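Local coordinates for amino acid ABC transporter, periplasmic amino acid-binding protein (Brucella ovis, PDB 4Z9N), which binds glutathione and probably delivers an amino acid or small peptide to an ABC transporter of the inner membrane, at residues D[48-53]-D[59-64]; D[64-69]-D[80-85]; D[89-94]-D[104-109]; D[215-218]-D[224-227]. All coordinates share one frame; numbering follows the deposited sequence. Where two conformers were deposited one is given.

Interaction 1 (D[48-53]-D[59-64])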
loop_
_atom_site.group_PDB
_atom_site.type_symbol
_atom_site.label_atom_id
_atom_site.label_comp_id
_atom_site.label_asym_id
_atom_site.label_seq_id
_atom_site.Cartn_x
_atom_site.Cartn_y
_atom_site.Cartn_z
ATOM N N TYR D 48 1.647 0.997 -17.984
ATOM C CA TYR D 48 0.611 1.001 -16.949
ATOM C C TYR D 48 -0.670 1.627 -17.503
ATOM O O TYR D 48 -1.768 1.144 -17.240
ATOM C CB TYR D 48 1.083 1.751 -15.691
ATOM C CG TYR D 48 1.350 0.807 -14.535
ATOM C CD1 TYR D 48 2.552 0.102 -14.447
ATOM C CD2 TYR D 48 0.383 0.577 -13.563
ATOM C CE1 TYR D 48 2.788 -0.783 -13.414
ATOM C CE2 TYR D 48 0.610 -0.331 -12.525
ATOM C CZ TYR D 48 1.816 -0.998 -12.463
ATOM O OH TYR D 48 2.051 -1.878 -11.425
ATOM N N CYS D 49 -0.522 2.707 -18.262
ATOM C CA CYS D 49 -1.663 3.314 -18.956
ATOM C C CYS D 49 -2.322 2.327 -19.896
ATOM O O CYS D 49 -3.550 2.207 -19.944
ATOM C CB CYS D 49 -1.237 4.531 -19.764
ATOM S SG CYS D 49 -0.575 5.872 -18.795
ATOM N N ARG D 50 -1.490 1.635 -20.662
ATOM C CA ARG D 50 -2.002 0.655 -21.603
ATOM C C ARG D 50 -2.660 -0.510 -20.870
ATOM O O ARG D 50 -3.560 -1.157 -21.411
ATOM C CB ARG D 50 -0.892 0.141 -22.520
ATOM C CG ARG D 50 -0.205 1.228 -23.354
ATOM C CD ARG D 50 0.502 0.608 -24.563
ATOM N NE ARG D 50 1.278 1.601 -25.295
ATOM C CZ ARG D 50 0.769 2.423 -26.209
ATOM N NH1 ARG D 50 -0.519 2.381 -26.516
ATOM N NH2 ARG D 50 1.557 3.302 -26.812
ATOM N N ALA D 51 -2.203 -0.789 -19.653
ATOM C CA ALA D 51 -2.814 -1.860 -18.859
ATOM C C ALA D 51 -4.262 -1.511 -18.498
ATOM O O ALA D 51 -5.156 -2.363 -18.557
ATOM C CB ALA D 51 -1.988 -2.145 -17.574
ATOM N N VAL D 52 -4.492 -0.257 -18.130
ATOM C CA VAL D 52 -5.836 0.197 -17.814
ATOM C C VAL D 52 -6.697 0.167 -19.070
ATOM O O VAL D 52 -7.843 -0.278 -19.031
ATOM C CB VAL D 52 -5.806 1.591 -17.184
ATOM C CG1 VAL D 52 -7.209 2.115 -16.954
ATOM C CG2 VAL D 52 -5.032 1.533 -15.868
ATOM N N ALA D 53 -6.137 0.617 -20.189
ATOM C CA ALA D 53 -6.865 0.558 -21.443
ATOM C C ALA D 53 -7.214 -0.886 -21.809
ATOM O O ALA D 53 -8.300 -1.151 -22.347
ATOM C CB ALA D 53 -6.059 1.219 -22.555
ATOM N N ASP D 59 -7.783 -3.724 -25.533
ATOM C CA ASP D 59 -6.926 -3.208 -26.594
ATOM C C ASP D 59 -6.009 -2.157 -25.972
ATOM O O ASP D 59 -6.471 -1.088 -25.614
ATOM C CB ASP D 59 -7.783 -2.612 -27.724
ATOM C CG ASP D 59 -6.961 -2.092 -28.903
ATOM O OD1 ASP D 59 -5.730 -1.919 -28.778
ATOM O OD2 ASP D 59 -7.566 -1.838 -29.971
ATOM N N PRO D 60 -4.707 -2.462 -25.853
ATOM C CA PRO D 60 -3.753 -1.543 -25.205
ATOM C C PRO D 60 -3.479 -0.258 -25.998
ATOM O O PRO D 60 -2.754 0.611 -25.494
ATOM C CB PRO D 60 -2.472 -2.381 -25.096
ATOM C CG PRO D 60 -2.615 -3.451 -26.163
ATOM C CD PRO D 60 -4.080 -3.730 -26.274
ATOM N N THR D 61 -4.038 -0.138 -27.202
ATOM C CA THR D 61 -3.809 1.051 -28.016
ATOM C C THR D 61 -4.994 2.010 -27.970
ATOM O O THR D 61 -4.981 3.044 -28.624
ATOM C CB THR D 61 -3.522 0.680 -29.487
ATOM O OG1 THR D 61 -4.697 0.110 -30.071
ATOM C CG2 THR D 61 -2.387 -0.340 -29.575
ATOM N N LYS D 62 -6.022 1.661 -27.205
ATOM C CA LYS D 62 -7.192 2.523 -27.032
ATOM C C LYS D 62 -6.906 3.581 -25.972
ATOM O O LYS D 62 -7.593 3.677 -24.949
ATOM C CB LYS D 62 -8.422 1.689 -26.649
ATOM C CG LYS D 62 -8.950 0.766 -27.757
ATOM C CD LYS D 62 -9.565 1.562 -28.881
ATOM C CE LYS D 62 -10.174 0.657 -29.962
ATOM N NZ LYS D 62 -11.278 -0.203 -29.443
ATOM N N VAL D 63 -5.873 4.371 -26.223
ATOM C CA VAL D 63 -5.392 5.341 -25.255
ATOM C C VAL D 63 -4.825 6.525 -26.008
ATOM O O VAL D 63 -4.269 6.352 -27.101
ATOM C CB VAL D 63 -4.342 4.713 -24.323
ATOM C CG1 VAL D 63 -3.214 4.103 -25.143
ATOM C CG2 VAL D 63 -3.797 5.745 -23.336
ATOM N N LYS D 64 -5.002 7.725 -25.450
ATOM C CA LYS D 64 -4.348 8.925 -25.963
ATOM C C LYS D 64 -3.500 9.533 -24.854
ATOM O O LYS D 64 -3.897 9.529 -23.677
ATOM C CB LYS D 64 -5.360 9.952 -26.496
ATOM C CG LYS D 64 -6.220 9.454 -27.647
ATOM C CD LYS D 64 -7.054 10.602 -28.225
ATOM C CE LYS D 64 -8.075 10.109 -29.231
ATOM N NZ LYS D 64 -8.741 11.246 -29.918
HETATM O O HOH W 1 -1.708 3.859 -28.647
#

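Interaction 2 (D[64-69]-D[80-85]). With GSH (glutathione), chain U.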
loop_
_atom_site.group_PDB
_atom_site.type_symbol
_atom_site.label_atom_id
_atom_site.label_comp_id
_atom_site.label_asym_id
_atom_site.label_seq_id
_atom_site.Cartn_x
_atom_site.Cartn_y
_atom_site.Cartn_z
ATOM N N LYS D 64 -5.002 7.725 -25.450
ATOM C CA LYS D 64 -4.348 8.925 -25.963
ATOM C C LYS D 64 -3.500 9.533 -24.854
ATOM O O LYS D 64 -3.897 9.529 -23.677
ATOM C CB LYS D 64 -5.360 9.952 -26.496
ATOM C CG LYS D 64 -6.220 9.454 -27.647
ATOM C CD LYS D 64 -7.054 10.602 -28.225
ATOM C CE LYS D 64 -8.075 10.109 -29.231
ATOM N NZ LYS D 64 -8.741 11.246 -29.918
ATOM N N PHE D 65 -2.327 10.040 -25.224
ATOM C CA PHE D 65 -1.365 10.520 -24.227
ATOM C C PHE D 65 -1.226 12.034 -24.200
ATOM O O PHE D 65 -1.060 12.672 -25.234
ATOM C CB PHE D 65 0.002 9.884 -24.477
ATOM C CG PHE D 65 0.002 8.392 -24.328
ATOM C CD1 PHE D 65 0.118 7.808 -23.078
ATOM C CD2 PHE D 65 -0.148 7.570 -25.441
ATOM C CE1 PHE D 65 0.102 6.422 -22.938
ATOM C CE2 PHE D 65 -0.161 6.196 -25.310
ATOM C CZ PHE D 65 -0.036 5.619 -24.055
ATOM N N THR D 66 -1.287 12.592 -22.992
ATOM C CA THR D 66 -1.107 14.022 -22.761
ATOM C C THR D 66 0.212 14.255 -22.022
ATOM O O THR D 66 0.285 14.036 -20.818
ATOM C CB THR D 66 -2.283 14.595 -21.936
ATOM O OG1 THR D 66 -3.513 14.400 -22.657
ATOM C CG2 THR D 66 -2.091 16.101 -21.623
ATOM N N PRO D 67 1.265 14.680 -22.746
ATOM C CA PRO D 67 2.528 14.972 -22.058
ATOM C C PRO D 67 2.378 16.182 -21.140
ATOM O O PRO D 67 1.775 17.174 -21.542
ATOM C CB PRO D 67 3.501 15.260 -23.201
ATOM C CG PRO D 67 2.624 15.742 -24.324
ATOM C CD PRO D 67 1.326 14.974 -24.188
ATOM N N LEU D 68 2.912 16.066 -19.923
ATOM C CA LEU D 68 2.781 17.071 -18.873
ATOM C C LEU D 68 4.099 17.330 -18.126
ATOM O O LEU D 68 4.733 16.400 -17.631
ATOM C CB LEU D 68 1.682 16.651 -17.877
ATOM C CG LEU D 68 0.282 16.353 -18.428
ATOM C CD1 LEU D 68 -0.600 15.566 -17.468
ATOM C CD2 LEU D 68 -0.378 17.687 -18.753
ATOM N N ASN D 69 4.508 18.595 -18.030
ATOM C CA ASN D 69 5.699 18.897 -17.239
ATOM C C ASN D 69 5.322 18.902 -15.759
ATOM O O ASN D 69 4.145 18.740 -15.403
ATOM C CB ASN D 69 6.365 20.223 -17.684
ATOM C CG ASN D 69 5.551 21.464 -17.356
ATOM O OD1 ASN D 69 4.931 21.566 -16.310
ATOM N ND2 ASN D 69 5.566 22.436 -18.278
ATOM N N GLY D 80 -10.008 17.573 -15.438
ATOM C CA GLY D 80 -10.671 16.543 -16.213
ATOM C C GLY D 80 -10.050 16.320 -17.579
ATOM O O GLY D 80 -10.530 15.492 -18.359
ATOM N N GLU D 81 -8.977 17.049 -17.881
ATOM C CA GLU D 81 -8.361 16.926 -19.197
ATOM C C GLU D 81 -7.789 15.514 -19.363
ATOM O O GLU D 81 -7.847 14.951 -20.457
ATOM C CB GLU D 81 -7.270 17.975 -19.413
ATOM C CG GLU D 81 -6.391 17.705 -20.643
ATOM C CD GLU D 81 -5.314 18.759 -20.871
ATOM O OE1 GLU D 81 -4.558 18.622 -21.863
ATOM O OE2 GLU D 81 -5.226 19.711 -20.064
ATOM N N VAL D 82 -7.246 14.948 -18.284
ATOM C CA VAL D 82 -6.844 13.539 -18.306
ATOM C C VAL D 82 -7.654 12.764 -17.279
ATOM O O VAL D 82 -8.108 13.319 -16.273
ATOM C CB VAL D 82 -5.316 13.336 -18.064
ATOM C CG1 VAL D 82 -4.505 14.064 -19.134
ATOM C CG2 VAL D 82 -4.900 13.773 -16.650
ATOM N N ASP D 83 -7.818 11.475 -17.548
ATOM C CA ASP D 83 -8.595 10.574 -16.706
ATOM C C ASP D 83 -7.748 9.987 -15.573
ATOM O O ASP D 83 -8.277 9.611 -14.530
ATOM C CB ASP D 83 -9.177 9.437 -17.558
ATOM C CG ASP D 83 -10.023 9.950 -18.713
ATOM O OD1 ASP D 83 -10.900 10.809 -18.483
ATOM O OD2 ASP D 83 -9.802 9.500 -19.856
ATOM N N VAL D 84 -6.441 9.900 -15.795
ATOM C CA VAL D 84 -5.501 9.319 -14.834
ATOM C C VAL D 84 -4.121 9.921 -15.094
ATOM O O VAL D 84 -3.801 10.307 -16.224
ATOM C CB VAL D 84 -5.464 7.758 -14.931
ATOM C CG1 VAL D 84 -4.986 7.305 -16.307
ATOM C CG2 VAL D 84 -4.610 7.130 -13.804
ATOM N N LEU D 85 -3.325 10.028 -14.037
ATOM C CA LEU D 85 -1.965 10.537 -14.128
ATOM C C LEU D 85 -1.003 9.453 -13.686
ATOM O O LEU D 85 -1.024 9.041 -12.532
ATOM C CB LEU D 85 -1.790 11.787 -13.262
ATOM C CG LEU D 85 -0.388 12.388 -13.208
ATOM C CD1 LEU D 85 -0.012 13.046 -14.558
ATOM C CD2 LEU D 85 -0.310 13.432 -12.072
HETATM N N1 GSH U . 8.758 12.204 -8.198
HETATM C CA1 GSH U . 9.046 13.635 -8.087
HETATM C C1 GSH U . 7.729 14.378 -7.872
HETATM O O11 GSH U . 7.758 15.611 -7.603
HETATM O O12 GSH U . 6.623 13.777 -7.968
HETATM C CB1 GSH U . 9.708 14.191 -9.358
HETATM C CG1 GSH U . 8.761 13.965 -10.553
HETATM C CD1 GSH U . 9.296 14.737 -11.755
HETATM O OE1 GSH U . 8.632 15.544 -12.329
HETATM N N2 GSH U . 10.640 14.454 -12.196
HETATM C CA2 GSH U . 11.154 15.208 -13.324
HETATM C C2 GSH U . 10.351 14.950 -14.608
HETATM O O2 GSH U . 9.644 14.008 -14.769
HETATM C CB2 GSH U . 12.659 14.972 -13.486
HETATM S SG2 GSH U . 13.036 13.294 -14.066
HETATM N N3 GSH U . 10.449 15.960 -15.641
HETATM C CA3 GSH U . 9.722 15.798 -16.871
HETATM C C3 GSH U . 8.924 17.076 -17.133
HETATM O O31 GSH U . 8.410 17.243 -18.269
HETATM O O32 GSH U . 8.769 17.944 -16.219
HETATM O O HOH W 2 -4.732 16.501 -23.537
#

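Interaction 3 (D[89-94]-D[104-109]). With GSH (glutathione), chain U.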
loop_
_atom_site.group_PDB
_atom_site.type_symbol
_atom_site.label_atom_id
_atom_site.label_comp_id
_atom_site.label_asym_id
_atom_site.label_seq_id
_atom_site.Cartn_x
_atom_site.Cartn_y
_atom_site.Cartn_z
ATOM N N THR D 89 5.154 10.279 -10.252
ATOM C CA THR D 89 4.622 11.310 -9.371
ATOM C C THR D 89 4.486 10.791 -7.942
ATOM O O THR D 89 3.747 9.842 -7.666
ATOM C CB THR D 89 3.261 11.810 -9.882
ATOM O OG1 THR D 89 3.432 12.592 -11.081
ATOM C CG2 THR D 89 2.554 12.612 -8.816
ATOM N N THR D 90 5.211 11.421 -7.027
ATOM C CA THR D 90 5.293 10.918 -5.660
ATOM C C THR D 90 3.996 11.133 -4.867
ATOM O O THR D 90 3.430 12.220 -4.853
ATOM C CB THR D 90 6.475 11.579 -4.928
ATOM O OG1 THR D 90 7.689 11.255 -5.615
ATOM C CG2 THR D 90 6.553 11.096 -3.478
ATOM N N TRP D 91 3.513 10.064 -4.244
ATOM C CA TRP D 91 2.425 10.140 -3.263
ATOM C C TRP D 91 2.935 10.788 -1.977
ATOM O O TRP D 91 3.827 10.245 -1.321
ATOM C CB TRP D 91 1.910 8.733 -2.962
ATOM C CG TRP D 91 0.644 8.617 -2.145
ATOM C CD1 TRP D 91 0.014 9.578 -1.382
ATOM C CD2 TRP D 91 -0.135 7.441 -2.034
ATOM N NE1 TRP D 91 -1.139 9.047 -0.818
ATOM C CE2 TRP D 91 -1.231 7.728 -1.196
ATOM C CE3 TRP D 91 -0.008 6.152 -2.566
ATOM C CZ2 TRP D 91 -2.195 6.778 -0.894
ATOM C CZ3 TRP D 91 -0.961 5.213 -2.259
ATOM C CH2 TRP D 91 -2.050 5.532 -1.442
ATOM N N THR D 92 2.379 11.945 -1.625
ATOM C CA THR D 92 2.709 12.626 -0.368
ATOM C C THR D 92 1.425 13.041 0.305
ATOM O O THR D 92 0.382 13.135 -0.351
ATOM C CB THR D 92 3.547 13.898 -0.586
ATOM O OG1 THR D 92 2.708 14.910 -1.181
ATOM C CG2 THR D 92 4.734 13.609 -1.527
ATOM N N ILE D 93 1.484 13.354 1.595
ATOM C CA ILE D 93 0.241 13.726 2.259
ATOM C C ILE D 93 -0.390 15.000 1.654
ATOM O O ILE D 93 -1.603 15.061 1.497
ATOM C CB ILE D 93 0.436 13.873 3.786
ATOM C CG1 ILE D 93 -0.917 14.063 4.476
ATOM C CG2 ILE D 93 1.374 15.038 4.155
ATOM C CD1 ILE D 93 -0.818 13.995 5.996
ATOM N N SER D 94 0.423 15.992 1.304
ATOM C CA SER D 94 -0.128 17.249 0.808
ATOM C C SER D 94 -0.813 17.045 -0.545
ATOM O O SER D 94 -1.824 17.686 -0.838
ATOM C CB SER D 94 0.959 18.326 0.711
ATOM O OG SER D 94 2.028 17.941 -0.140
ATOM N N ALA D 104 -4.267 5.374 -6.308
ATOM C CA ALA D 104 -4.868 4.053 -6.408
ATOM C C ALA D 104 -3.853 2.946 -6.112
ATOM O O ALA D 104 -4.216 1.778 -5.994
ATOM C CB ALA D 104 -5.478 3.865 -7.774
ATOM N N GLY D 105 -2.586 3.314 -5.959
ATOM C CA GLY D 105 -1.543 2.311 -5.798
ATOM C C GLY D 105 -0.181 2.930 -6.066
ATOM O O GLY D 105 -0.100 4.064 -6.526
ATOM N N ILE D 106 0.872 2.178 -5.759
ATOM C CA ILE D 106 2.245 2.618 -5.929
ATOM C C ILE D 106 2.888 1.661 -6.927
ATOM O O ILE D 106 3.096 0.501 -6.612
ATOM C CB ILE D 106 3.007 2.630 -4.590
ATOM C CG1 ILE D 106 2.478 3.738 -3.664
ATOM C CG2 ILE D 106 4.513 2.799 -4.820
ATOM C CD1 ILE D 106 2.800 3.475 -2.189
ATOM N N ASN D 107 3.174 2.131 -8.135
ATOM C CA ASN D 107 3.707 1.197 -9.117
ATOM C C ASN D 107 5.236 1.165 -9.114
ATOM O O ASN D 107 5.832 0.307 -9.742
ATOM C CB ASN D 107 3.141 1.495 -10.524
ATOM C CG ASN D 107 3.604 2.816 -11.120
ATOM O OD1 ASN D 107 4.009 3.756 -10.430
ATOM N ND2 ASN D 107 3.494 2.904 -12.440
ATOM N N TYR D 108 5.872 2.068 -8.373
ATOM C CA TYR D 108 7.323 2.029 -8.291
ATOM C C TYR D 108 7.770 2.792 -7.051
ATOM O O TYR D 108 7.516 3.987 -6.954
ATOM C CB TYR D 108 7.960 2.632 -9.558
ATOM C CG TYR D 108 9.455 2.420 -9.618
ATOM C CD1 TYR D 108 10.323 3.283 -8.963
ATOM C CD2 TYR D 108 9.991 1.335 -10.294
ATOM C CE1 TYR D 108 11.683 3.078 -8.988
ATOM C CE2 TYR D 108 11.347 1.119 -10.325
ATOM C CZ TYR D 108 12.186 1.993 -9.666
ATOM O OH TYR D 108 13.539 1.775 -9.682
ATOM N N TYR D 109 8.404 2.094 -6.102
ATOM C CA TYR D 109 9.001 2.754 -4.935
ATOM C C TYR D 109 10.374 3.274 -5.312
ATOM O O TYR D 109 11.228 2.497 -5.688
ATOM C CB TYR D 109 9.135 1.800 -3.750
ATOM C CG TYR D 109 7.817 1.289 -3.208
ATOM C CD1 TYR D 109 7.214 0.173 -3.763
ATOM C CD2 TYR D 109 7.177 1.928 -2.155
ATOM C CE1 TYR D 109 6.008 -0.308 -3.279
ATOM C CE2 TYR D 109 5.970 1.460 -1.663
ATOM C CZ TYR D 109 5.392 0.344 -2.236
ATOM O OH TYR D 109 4.198 -0.135 -1.745
HETATM N N1 GSH U . 8.758 12.204 -8.198
HETATM C CA1 GSH U . 9.046 13.635 -8.087
HETATM C C1 GSH U . 7.729 14.378 -7.872
HETATM O O11 GSH U . 7.758 15.611 -7.603
HETATM O O12 GSH U . 6.623 13.777 -7.968
HETATM C CB1 GSH U . 9.708 14.191 -9.358
HETATM C CG1 GSH U . 8.761 13.965 -10.553
HETATM C CD1 GSH U . 9.296 14.737 -11.755
HETATM O OE1 GSH U . 8.632 15.544 -12.329
HETATM N N2 GSH U . 10.640 14.454 -12.196
HETATM C CA2 GSH U . 11.154 15.208 -13.324
HETATM C C2 GSH U . 10.351 14.950 -14.608
HETATM O O2 GSH U . 9.644 14.008 -14.769
HETATM C CB2 GSH U . 12.659 14.972 -13.486
HETATM S SG2 GSH U . 13.036 13.294 -14.066
HETATM N N3 GSH U . 10.449 15.960 -15.641
HETATM C CA3 GSH U . 9.722 15.798 -16.871
HETATM C C3 GSH U . 8.924 17.076 -17.133
HETATM O O31 GSH U . 8.410 17.243 -18.269
HETATM O O32 GSH U . 8.769 17.944 -16.219
#

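Interaction 4 (D[215-218]-D[224-227]). With NA (sodium ion), chain H.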
loop_
_atom_site.group_PDB
_atom_site.type_symbol
_atom_site.label_atom_id
_atom_site.label_comp_id
_atom_site.label_asym_id
_atom_site.label_seq_id
_atom_site.Cartn_x
_atom_site.Cartn_y
_atom_site.Cartn_z
ATOM N N LEU D 215 -0.334 5.991 -8.701
ATOM C CA LEU D 215 -1.352 6.029 -9.736
ATOM C C LEU D 215 -2.403 7.035 -9.313
ATOM O O LEU D 215 -3.173 6.784 -8.386
ATOM C CB LEU D 215 -1.955 4.636 -9.923
ATOM C CG LEU D 215 -0.876 3.578 -10.186
ATOM C CD1 LEU D 215 -1.490 2.203 -10.227
ATOM C CD2 LEU D 215 -0.115 3.872 -11.477
ATOM N N THR D 216 -2.428 8.185 -9.977
ATOM C CA THR D 216 -3.092 9.351 -9.400
ATOM C C THR D 216 -4.428 9.619 -10.083
ATOM O O THR D 216 -4.487 9.663 -11.298
ATOM C CB THR D 216 -2.165 10.571 -9.508
ATOM O OG1 THR D 216 -0.880 10.204 -8.981
ATOM C CG2 THR D 216 -2.718 11.762 -8.722
ATOM N N VAL D 217 -5.497 9.737 -9.298
ATOM C CA VAL D 217 -6.841 9.983 -9.823
ATOM C C VAL D 217 -7.503 11.106 -9.026
ATOM O O VAL D 217 -7.011 11.504 -7.966
ATOM C CB VAL D 217 -7.737 8.718 -9.781
ATOM C CG1 VAL D 217 -7.230 7.629 -10.741
ATOM C CG2 VAL D 217 -7.837 8.177 -8.354
ATOM N N ARG D 218 -8.625 11.603 -9.532
ATOM C CA ARG D 218 -9.422 12.575 -8.785
ATOM C C ARG D 218 -10.138 11.877 -7.628
ATOM O O ARG D 218 -10.531 10.723 -7.750
ATOM C CB ARG D 218 -10.440 13.266 -9.703
ATOM C CG ARG D 218 -9.807 14.159 -10.754
ATOM C CD ARG D 218 -10.860 14.844 -11.621
ATOM N NE ARG D 218 -11.613 13.901 -12.433
ATOM C CZ ARG D 218 -11.217 13.452 -13.619
ATOM N NH1 ARG D 218 -10.063 13.849 -14.135
ATOM N NH2 ARG D 218 -11.968 12.586 -14.281
ATOM N N TRP D 224 -13.967 4.505 -10.389
ATOM C CA TRP D 224 -12.805 4.738 -11.241
ATOM C C TRP D 224 -11.495 4.412 -10.516
ATOM O O TRP D 224 -10.590 3.807 -11.106
ATOM C CB TRP D 224 -12.778 6.186 -11.755
ATOM C CG TRP D 224 -11.628 6.421 -12.672
ATOM C CD1 TRP D 224 -10.601 7.295 -12.488
ATOM C CD2 TRP D 224 -11.360 5.736 -13.904
ATOM N NE1 TRP D 224 -9.714 7.215 -13.537
ATOM C CE2 TRP D 224 -10.162 6.266 -14.422
ATOM C CE3 TRP D 224 -12.035 4.745 -14.633
ATOM C CZ2 TRP D 224 -9.610 5.830 -15.629
ATOM C CZ3 TRP D 224 -11.485 4.310 -15.834
ATOM C CH2 TRP D 224 -10.289 4.856 -16.321
ATOM N N ALA D 225 -11.379 4.812 -9.252
ATOM C CA ALA D 225 -10.194 4.470 -8.461
ATOM C C ALA D 225 -10.039 2.957 -8.337
ATOM O O ALA D 225 -8.914 2.434 -8.401
ATOM C CB ALA D 225 -10.258 5.104 -7.076
ATOM N N ASP D 226 -11.161 2.254 -8.152
ATOM C CA ASP D 226 -11.126 0.785 -8.081
ATOM C C ASP D 226 -10.555 0.167 -9.361
ATOM O O ASP D 226 -9.777 -0.789 -9.302
ATOM C CB ASP D 226 -12.524 0.214 -7.803
ATOM C CG ASP D 226 -13.016 0.480 -6.371
ATOM O OD1 ASP D 226 -12.261 1.030 -5.549
ATOM O OD2 ASP D 226 -14.183 0.156 -6.077
ATOM N N VAL D 227 -10.940 0.705 -10.517
ATOM C CA VAL D 227 -10.455 0.168 -11.801
ATOM C C VAL D 227 -8.941 0.326 -11.909
ATOM O O VAL D 227 -8.224 -0.589 -12.332
ATOM C CB VAL D 227 -11.152 0.859 -13.012
ATOM C CG1 VAL D 227 -10.436 0.501 -14.312
ATOM C CG2 VAL D 227 -12.632 0.494 -13.078
HETATM NA NA NA H . -13.702 0.776 -3.026
#

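Interaction 1 (D[48-53]-D[59-64])
Arg50, on helix 44-57, lies over the turn that begins at Asp59, and its chain can be traced outward from the helix. CB sits 3.9 Å from CB of Pro60, an aliphatic touch at the foot of the side chain. With chi1 at -59° CG stands anti to the carbonyl carbon, and the chain then runs extended past Pro60 O, with CG and CD each 3.4 Å from that oxygen. At the tip NH1 turns back and donates to the same Pro60 O at 3.0 Å. This bond is nearly straight (163°), and the oxygen lies in the guanidinium plane, although NH1 is tilted from the carbonyl plane. A water accepts from NH1 as well and makes a weak bond to Thr61 O, while NH2 is held by Trp41 O. Beside the tip, Val63 CG1 comes within 3.5 Å of NH1, the two side chains crossing at about a right angle. Ala53 CB, a turn further along the helix, makes the apolar touch, 4.3 Å from Val63 CB. The type I turn from Asp59 to Lys62 is stiffened by an Asx turn: Asp59 OD1 receives Thr61 N and, at 2.6 Å, Thr61 OG1, both from one face of the carboxylate. Arg50 thus ties helix 44-57 to the turn leading into strand 63-67, and the in-plane bond to Pro60 O fixes how the arginine end is turned at this surface contact.

Interaction 2 (D[64-69]-D[80-85])
Thr66 and Val82 meet obliquely, the threonine CB lying 3.6 Å from Val82 CG1. That methyl also reaches Thr66 OG1 at 3.7 Å and so lies against the branch point of the threonine. Thr66 CG2, anti to the backbone N, is directed to Glu81, whose OE1 it approaches at 3.5 Å. Glu81 itself is fully extended (chi2 179°), which carries its carboxylate across to the strand. There a water spans the two residues, 2.6 Å from Thr66 OG1 and donating to Glu81 OE1 at 2.7 Å; the hydroxyl is also hydrogen-bonded to Gln22. Strands 63-67 and 84-85 flank strand 21-25 in a parallel sheet and are joined through helix 73-78, a beta-alpha-beta crossover; Glu81 and Val82 lie in the loop just before 84-85. With the middle strand between them, 64-69 and 80-85 meet through side chains, their nearest CA atoms (Thr66 and Val82) being 7.3 Å apart. Ala76 and Leu77 of the helix pack on Leu68 and Val82, respectively. Further along, Leu68 and Leu85 also approach at a slant, CD1 to CD1 at 3.9 Å. Leu85 CB does not aim straight at the partner; with CG anti to its backbone N (chi1 177°), the branch carries CD1 across to Leu68. Leu68 and Asn69 belong to the glutathione pocket, where Asn69 CA comes 3.3 Å from glutathione O31.

Interaction 3 (D[89-94]-D[104-109])
Trp91 and Ile106 supply the close part of this contact. The six-membered ring offers its edge, CE3 lying 3.6 Å from Ile106 CG1, which stays near the ring plane; the side chains cross at about a right angle. CG of Trp91 is anti to its backbone N (chi1 -170°), which turns the indole toward strand 101-117, and NE1, on the pyrrole side, bonds to Asp96. Looser is the approach to Gly105, whose N is 4.5 Å from Trp91 CZ3 and, although buried, has no hydrogen-bonding partner. Ile106 CG2, its other branch, sits 3.5 Å above the Tyr109 ring, over its centre. Arg229 of the second subunit packs on Trp91, and Ile93 beyond it meets Trp230 of that subunit. Thr90 turns to glutathione: its N donates to ligand O12 at 2.9 Å, nearly straight at 173°, and its OG1 accepts from ligand N1. Gripping both the carboxylate and the amino group of a ligand's amino-acid end is characteristic of family 3 solute-binding proteins.

Interaction 4 (D[215-218]-D[224-227])
Strand 211-218 and helix 222-240 approach to 6.6 Å between the CA atoms of Val217 and Ala225, the strand leading through a short connection into the helix. This is a strand followed by a helix that packs back on the mixed sheet, in the alpha/beta periplasmic binding protein fold. Val217 does most of the touching, its CB directed at the helix. CG1, anti to the carbonyl carbon (chi1 -67°), meets the pyrrole part of Trp224, 3.8 Å from both NE1 and CD1, at a slant that is neither face-on nor edge-on. The second methyl, CG2, rests 4.1 Å from Ala225 CB. The contact is apolar; no hydrogen bond crosses between the segments. The indole nitrogen is satisfied by Asp83 O, and Trp224 also packs on Thr11, Leu12 and Val15 of helix 11-18. Arg218 gives NH1 to Leu77 O and Val82 O. One residue past Ala225, Asp226 takes part in a metal site shared with Asp96, Leu101, Asp102 and Gln219 of the second subunit, with Asp226 OD1 2.9 Å from the sodium ion.

Overall arrangement
Interaction 1 lies at the surface, while interactions 2, 3 and 4 are buried, and the chemistry follows: the first is held by a cross-segment hydrogen bond, whereas the other three meet through side-chain packing, with one bridging water in interaction 2. Interactions 1 and 2 share Lys64 and strand 63-67, and Phe65 packs on Cys49 and Arg50. Interactions 3 and 4 use neighbouring strands, tied by probable backbone bonds such as Ala104 N to Leu215 O at 2.7 Å. Interactions 2 and 4 are linked by probable hydrogen bonds from Arg218 NH1 to Val82 O and from Trp224 NE1 to Asp83 O. Both 2 and 3 reach glutathione, at its two ends, while 3 and 4 extend to the second subunit.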